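Local structure of oligogalacturonate lyase (Yersinia enterocolitica subsp. enterocolitica, 3PE7) at residues Lys5-Thr10 with Gln70-Leu75; Arg25-Asp30 with Pro375-Ala380. The protein catalyses the beta-elimination cleavage of oligogalacturonates in the cytoplasm, probably as a late step of pectin breakdown, on a seven-bladed beta-propeller that binds manganese. One frame throughout, in Å; residues are numbered along the deposited sequence.

Contact 1 (Lys5-Thr10 with Gln70-Leu75)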
# COMPACT_ATOMS: atom_id res chain seq x y z
N LYS A 5 -19.10 -17.74 3.98
CA LYS A 5 -19.83 -17.52 5.22
C LYS A 5 -19.89 -16.03 5.54
O LYS A 5 -18.99 -15.27 5.18
CB LYS A 5 -19.20 -18.30 6.38
CG LYS A 5 -19.21 -19.83 6.21
CD LYS A 5 -20.53 -20.35 5.68
CE LYS A 5 -20.57 -21.87 5.70
NZ LYS A 5 -20.85 -22.33 7.09
N GLN A 6 -20.95 -15.64 6.22
CA GLN A 6 -21.19 -14.24 6.55
C GLN A 6 -21.15 -14.07 8.05
O GLN A 6 -21.60 -14.95 8.79
CB GLN A 6 -22.54 -13.78 6.01
CG GLN A 6 -22.61 -13.77 4.48
CD GLN A 6 -24.01 -13.46 3.94
OE1 GLN A 6 -24.71 -12.57 4.44
NE2 GLN A 6 -24.39 -14.16 2.89
N ILE A 7 -20.61 -12.95 8.50
CA ILE A 7 -20.64 -12.60 9.92
C ILE A 7 -21.06 -11.15 10.07
O ILE A 7 -20.59 -10.29 9.31
CB ILE A 7 -19.28 -12.80 10.63
CG1 ILE A 7 -18.13 -12.23 9.81
CG2 ILE A 7 -19.07 -14.26 10.95
CD1 ILE A 7 -16.89 -12.03 10.61
N PRO A 8 -21.96 -10.88 11.03
CA PRO A 8 -22.37 -9.50 11.28
C PRO A 8 -21.37 -8.77 12.17
O PRO A 8 -20.89 -9.32 13.17
CB PRO A 8 -23.71 -9.65 12.00
CG PRO A 8 -23.62 -10.98 12.69
CD PRO A 8 -22.73 -11.85 11.82
N LEU A 9 -21.03 -7.54 11.81
CA LEU A 9 -20.11 -6.77 12.63
C LEU A 9 -20.83 -5.61 13.28
O LEU A 9 -21.73 -5.02 12.68
CB LEU A 9 -18.94 -6.27 11.80
CG LEU A 9 -18.11 -7.32 11.08
CD1 LEU A 9 -16.99 -6.62 10.35
CD2 LEU A 9 -17.56 -8.35 12.05
N THR A 10 -20.39 -5.26 14.48
CA THR A 10 -20.85 -4.04 15.14
C THR A 10 -19.92 -2.89 14.79
O THR A 10 -18.70 -3.06 14.77
CB THR A 10 -20.88 -4.25 16.67
OG1 THR A 10 -21.76 -5.32 17.00
CG2 THR A 10 -21.34 -3.00 17.37
N GLN A 70 -23.42 -3.98 7.38
CA GLN A 70 -22.44 -4.37 8.40
C GLN A 70 -22.16 -5.87 8.39
O GLN A 70 -21.69 -6.42 9.37
CB GLN A 70 -22.83 -3.85 9.80
CG GLN A 70 -23.00 -2.33 9.77
CD GLN A 70 -23.36 -1.69 11.09
OE1 GLN A 70 -23.73 -0.51 11.12
NE2 GLN A 70 -23.27 -2.45 12.19
N VAL A 71 -22.42 -6.52 7.26
CA VAL A 71 -22.09 -7.93 7.12
C VAL A 71 -20.80 -8.11 6.34
O VAL A 71 -20.61 -7.50 5.29
CB VAL A 71 -23.26 -8.73 6.46
CG1 VAL A 71 -22.83 -10.18 6.15
CG2 VAL A 71 -24.48 -8.71 7.37
N ALA A 72 -19.90 -8.94 6.89
CA ALA A 72 -18.65 -9.31 6.22
C ALA A 72 -18.78 -10.71 5.63
O ALA A 72 -19.19 -11.65 6.32
CB ALA A 72 -17.52 -9.27 7.20
N THR A 73 -18.43 -10.86 4.36
CA THR A 73 -18.42 -12.17 3.74
C THR A 73 -16.97 -12.65 3.59
O THR A 73 -16.14 -11.92 3.06
CB THR A 73 -19.10 -12.13 2.36
OG1 THR A 73 -20.45 -11.64 2.52
CG2 THR A 73 -19.13 -13.54 1.71
N GLN A 74 -16.69 -13.86 4.05
CA GLN A 74 -15.36 -14.45 3.88
C GLN A 74 -15.13 -14.81 2.43
O GLN A 74 -15.92 -15.58 1.84
CB GLN A 74 -15.20 -15.69 4.77
CG GLN A 74 -13.77 -16.24 4.77
CD GLN A 74 -13.58 -17.36 5.76
OE1 GLN A 74 -14.35 -17.49 6.72
NE2 GLN A 74 -12.53 -18.15 5.57
N LEU A 75 -14.05 -14.28 1.86
CA LEU A 75 -13.75 -14.42 0.43
C LEU A 75 -12.77 -15.56 0.15
O LEU A 75 -12.87 -16.21 -0.88
CB LEU A 75 -13.16 -13.13 -0.14
CG LEU A 75 -14.00 -11.85 -0.01
CD1 LEU A 75 -13.22 -10.69 -0.63
CD2 LEU A 75 -15.34 -12.03 -0.73

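Contact 2 (Arg25-Asp30 with Pro375-Ala380)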
# COMPACT_ATOMS: atom_id res chain seq x y z
N ARG A 25 -15.14 2.49 14.58
CA ARG A 25 -14.40 1.22 14.50
C ARG A 25 -15.29 0.17 13.85
O ARG A 25 -16.45 -0.03 14.26
CB ARG A 25 -14.04 0.75 15.90
CG ARG A 25 -13.12 -0.47 15.92
CD ARG A 25 -12.74 -0.81 17.32
NE ARG A 25 -13.90 -1.29 18.08
CZ ARG A 25 -13.97 -1.28 19.41
NH1 ARG A 25 -12.97 -0.81 20.13
NH2 ARG A 25 -15.07 -1.75 20.01
N LEU A 26 -14.75 -0.50 12.84
CA LEU A 26 -15.55 -1.39 11.99
C LEU A 26 -15.45 -2.86 12.38
O LEU A 26 -16.32 -3.65 12.01
CB LEU A 26 -15.12 -1.24 10.53
CG LEU A 26 -15.16 0.15 9.90
CD1 LEU A 26 -14.62 0.07 8.48
CD2 LEU A 26 -16.57 0.72 9.88
N THR A 27 -14.39 -3.22 13.09
CA THR A 27 -14.10 -4.63 13.39
C THR A 27 -13.84 -4.81 14.89
O THR A 27 -13.44 -3.84 15.57
CB THR A 27 -12.87 -5.14 12.58
OG1 THR A 27 -11.73 -4.35 12.91
CG2 THR A 27 -13.12 -5.05 11.07
N PRO A 28 -14.09 -6.02 15.42
CA PRO A 28 -13.97 -6.25 16.85
C PRO A 28 -12.51 -6.50 17.28
O PRO A 28 -11.86 -7.38 16.70
CB PRO A 28 -14.82 -7.51 17.08
CG PRO A 28 -14.74 -8.27 15.78
CD PRO A 28 -14.62 -7.21 14.70
N PRO A 29 -12.01 -5.74 18.28
CA PRO A 29 -10.59 -5.78 18.60
C PRO A 29 -10.16 -7.02 19.39
O PRO A 29 -9.02 -7.06 19.88
CB PRO A 29 -10.37 -4.48 19.39
CG PRO A 29 -11.70 -4.19 20.01
CD PRO A 29 -12.70 -4.63 18.96
N ASP A 30 -11.04 -8.01 19.52
CA ASP A 30 -10.60 -9.32 20.00
C ASP A 30 -10.27 -10.24 18.83
O ASP A 30 -9.91 -11.41 19.05
CB ASP A 30 -11.65 -9.97 20.92
CG ASP A 30 -12.89 -10.40 20.18
OD1 ASP A 30 -13.43 -9.62 19.36
OD2 ASP A 30 -13.31 -11.56 20.38
N PRO A 375 -5.19 -5.45 16.20
CA PRO A 375 -5.46 -4.61 15.03
C PRO A 375 -6.94 -4.59 14.62
O PRO A 375 -7.61 -5.64 14.61
CB PRO A 375 -4.62 -5.27 13.94
CG PRO A 375 -3.46 -5.86 14.70
CD PRO A 375 -4.07 -6.38 15.97
N ALA A 376 -7.45 -3.40 14.32
CA ALA A 376 -8.83 -3.22 13.88
C ALA A 376 -8.87 -2.12 12.82
O ALA A 376 -7.90 -1.36 12.66
CB ALA A 376 -9.75 -2.86 15.10
N LEU A 377 -9.98 -2.04 12.11
CA LEU A 377 -10.20 -1.02 11.09
C LEU A 377 -11.03 0.14 11.64
O LEU A 377 -12.00 -0.06 12.37
CB LEU A 377 -10.88 -1.61 9.85
CG LEU A 377 -9.93 -2.36 8.89
CD1 LEU A 377 -9.66 -3.77 9.39
CD2 LEU A 377 -10.50 -2.37 7.48
N TYR A 378 -10.63 1.35 11.25
CA TYR A 378 -11.28 2.60 11.69
C TYR A 378 -11.50 3.52 10.51
O TYR A 378 -10.69 3.58 9.58
CB TYR A 378 -10.39 3.35 12.70
CG TYR A 378 -10.10 2.56 13.93
CD1 TYR A 378 -9.09 1.58 13.92
CD2 TYR A 378 -10.85 2.75 15.09
CE1 TYR A 378 -8.82 0.81 15.06
CE2 TYR A 378 -10.59 1.98 16.24
CZ TYR A 378 -9.57 1.02 16.20
OH TYR A 378 -9.30 0.27 17.30
N LEU A 379 -12.61 4.25 10.58
CA LEU A 379 -12.90 5.37 9.67
C LEU A 379 -13.00 6.66 10.48
O LEU A 379 -13.85 6.78 11.36
CB LEU A 379 -14.21 5.12 8.90
CG LEU A 379 -14.17 4.07 7.79
CD1 LEU A 379 -15.59 3.69 7.33
CD2 LEU A 379 -13.32 4.61 6.61
N ALA A 380 -12.12 7.62 10.17
CA ALA A 380 -12.19 8.96 10.80
C ALA A 380 -12.80 9.97 9.83
O ALA A 380 -12.39 10.05 8.68
CB ALA A 380 -10.80 9.39 11.25
O HOH W 1 -10.45 -5.94 14.68

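Contact 1 (Lys5-Thr10 with Gln70-Leu75)
Gln-6 to Pro-8 run antiparallel to Val-71 to Gln-74, with 154° between the directions of the two short strands and 4.6 Å between their axes at closest approach. Ile-7 and Ala-72 are the hydrogen-bonded pair, each N giving to the other's O at 2.9 Å, while Gln-6 with Thr-73 and Pro-8 with Val-71 are the non-hydrogen-bonded pairs around it. Proline, lacking an N-H, thus falls where this ladder needs none. Gln-74 N to Lys-5 O and Leu-9 N to Gln-70 O (2.8 Å) extend the ladder at its two ends. One more rung comes from a side chain: Gln-70, extended beyond CG, sets NE2 in the carbonyl plane of Leu-9, 3.0 Å from its O.

On the face of Gln-6, Pro-8, Val-71 and Thr-73, the Gln-6 chain lies alongside Thr-73, its CG 3.6 Å from OG1. Val-71 CG1, anti to its own N (chi1 173°), slants across the Gln-6 chain, 3.6 Å from its CB and 3.5 Å from its OE1. On the other face the Ala-72 methyl meets Ile-7 CG1 at 4.0 Å and Leu-9 CD1 slightly farther off.

Strand 71-74 bonds on its far side to strand 61-66, through Thr-73 and Leu-64; strand 6-8 is an outermost strand of this blade.

Contact 2 (Arg25-Asp30 with Pro375-Ala380)
Leu-26 N donates to Leu-377 O across the seam where the two chain ends share a propeller blade, the "Velcro" closure of beta-propellers: N-terminal strands 12-15 and 22-25 complete a sheet begun by the C-terminal strands. The bond is short (2.8 Å) and almost straight, 175° at the hydrogen, although the donor lies off the carbonyl plane. A CA-H of Arg-25 also approaches Leu-377 O.

Arg-25 and Tyr-378 form an antiparallel non-hydrogen-bonded pair, their backbones bonding outward instead, to Asp-12 and to Phe-367 of strand 364-369. Past Arg-25, segment 25-30 leaves regular strand geometry, and the next rung is made by a side chain. Leu-377 N gives its hydrogen to Thr-27 OG1 at 3.0 Å. With chi1 at 59°, OG1 sits between the backbone N and the carbonyl carbon of Thr-27, facing strand 376-381. The hydroxyl is also hydrogen-bonded to a water 2.7 Å away, which bridges to Pro-375 O; Pro-28 O lies 2.9 Å from this water, which has more acceptors nearby than protons to give.

On the side of Leu-26, Leu-377 and Leu-379, Leu-26 CD1 meets Leu-379 CD1 at 3.9 Å, the two buried side chains crossing at an angle; Leu-50 and Leu-366 are further neighbours. Arg-25 runs side by side with Tyr-378, whose OH is hydrogen-bonded elsewhere, its aliphatic carbons against the ring and its NH2 salt-bridged to Asp-12. The chain bends at chi3, the guanidinium plane stands 70° from that of the ring, and Pro-29 CD rests 3.6 Å above the guanidinium plane, over its centre.

Contacts 1 and 2, with centres 14 Å apart, illustrate how a propeller can use its N-terminal chain twice: residues 5-10 extend the blade of strands 33-34 to 71-74, whereas strands 12-15 and 22-25 join the blade of the C-terminal strand 376-381. The two meet at Leu-9, whose CD1 is 3.5 Å from Leu-26 O and whose CD2 packs on Pro-28 CD at 4.1 Å. Neither contact supplies a metal ligand, but contact 1 adjoins a calcium site: Gln-74, its side chain about 6 Å from the ion, is a second-shell residue whose NE2 bonds to Thr-76 O and to OD2 of the calcium ligand Asp-57. About 10 Å separates the Leu-377 side chain from that of the manganese ligand His-355.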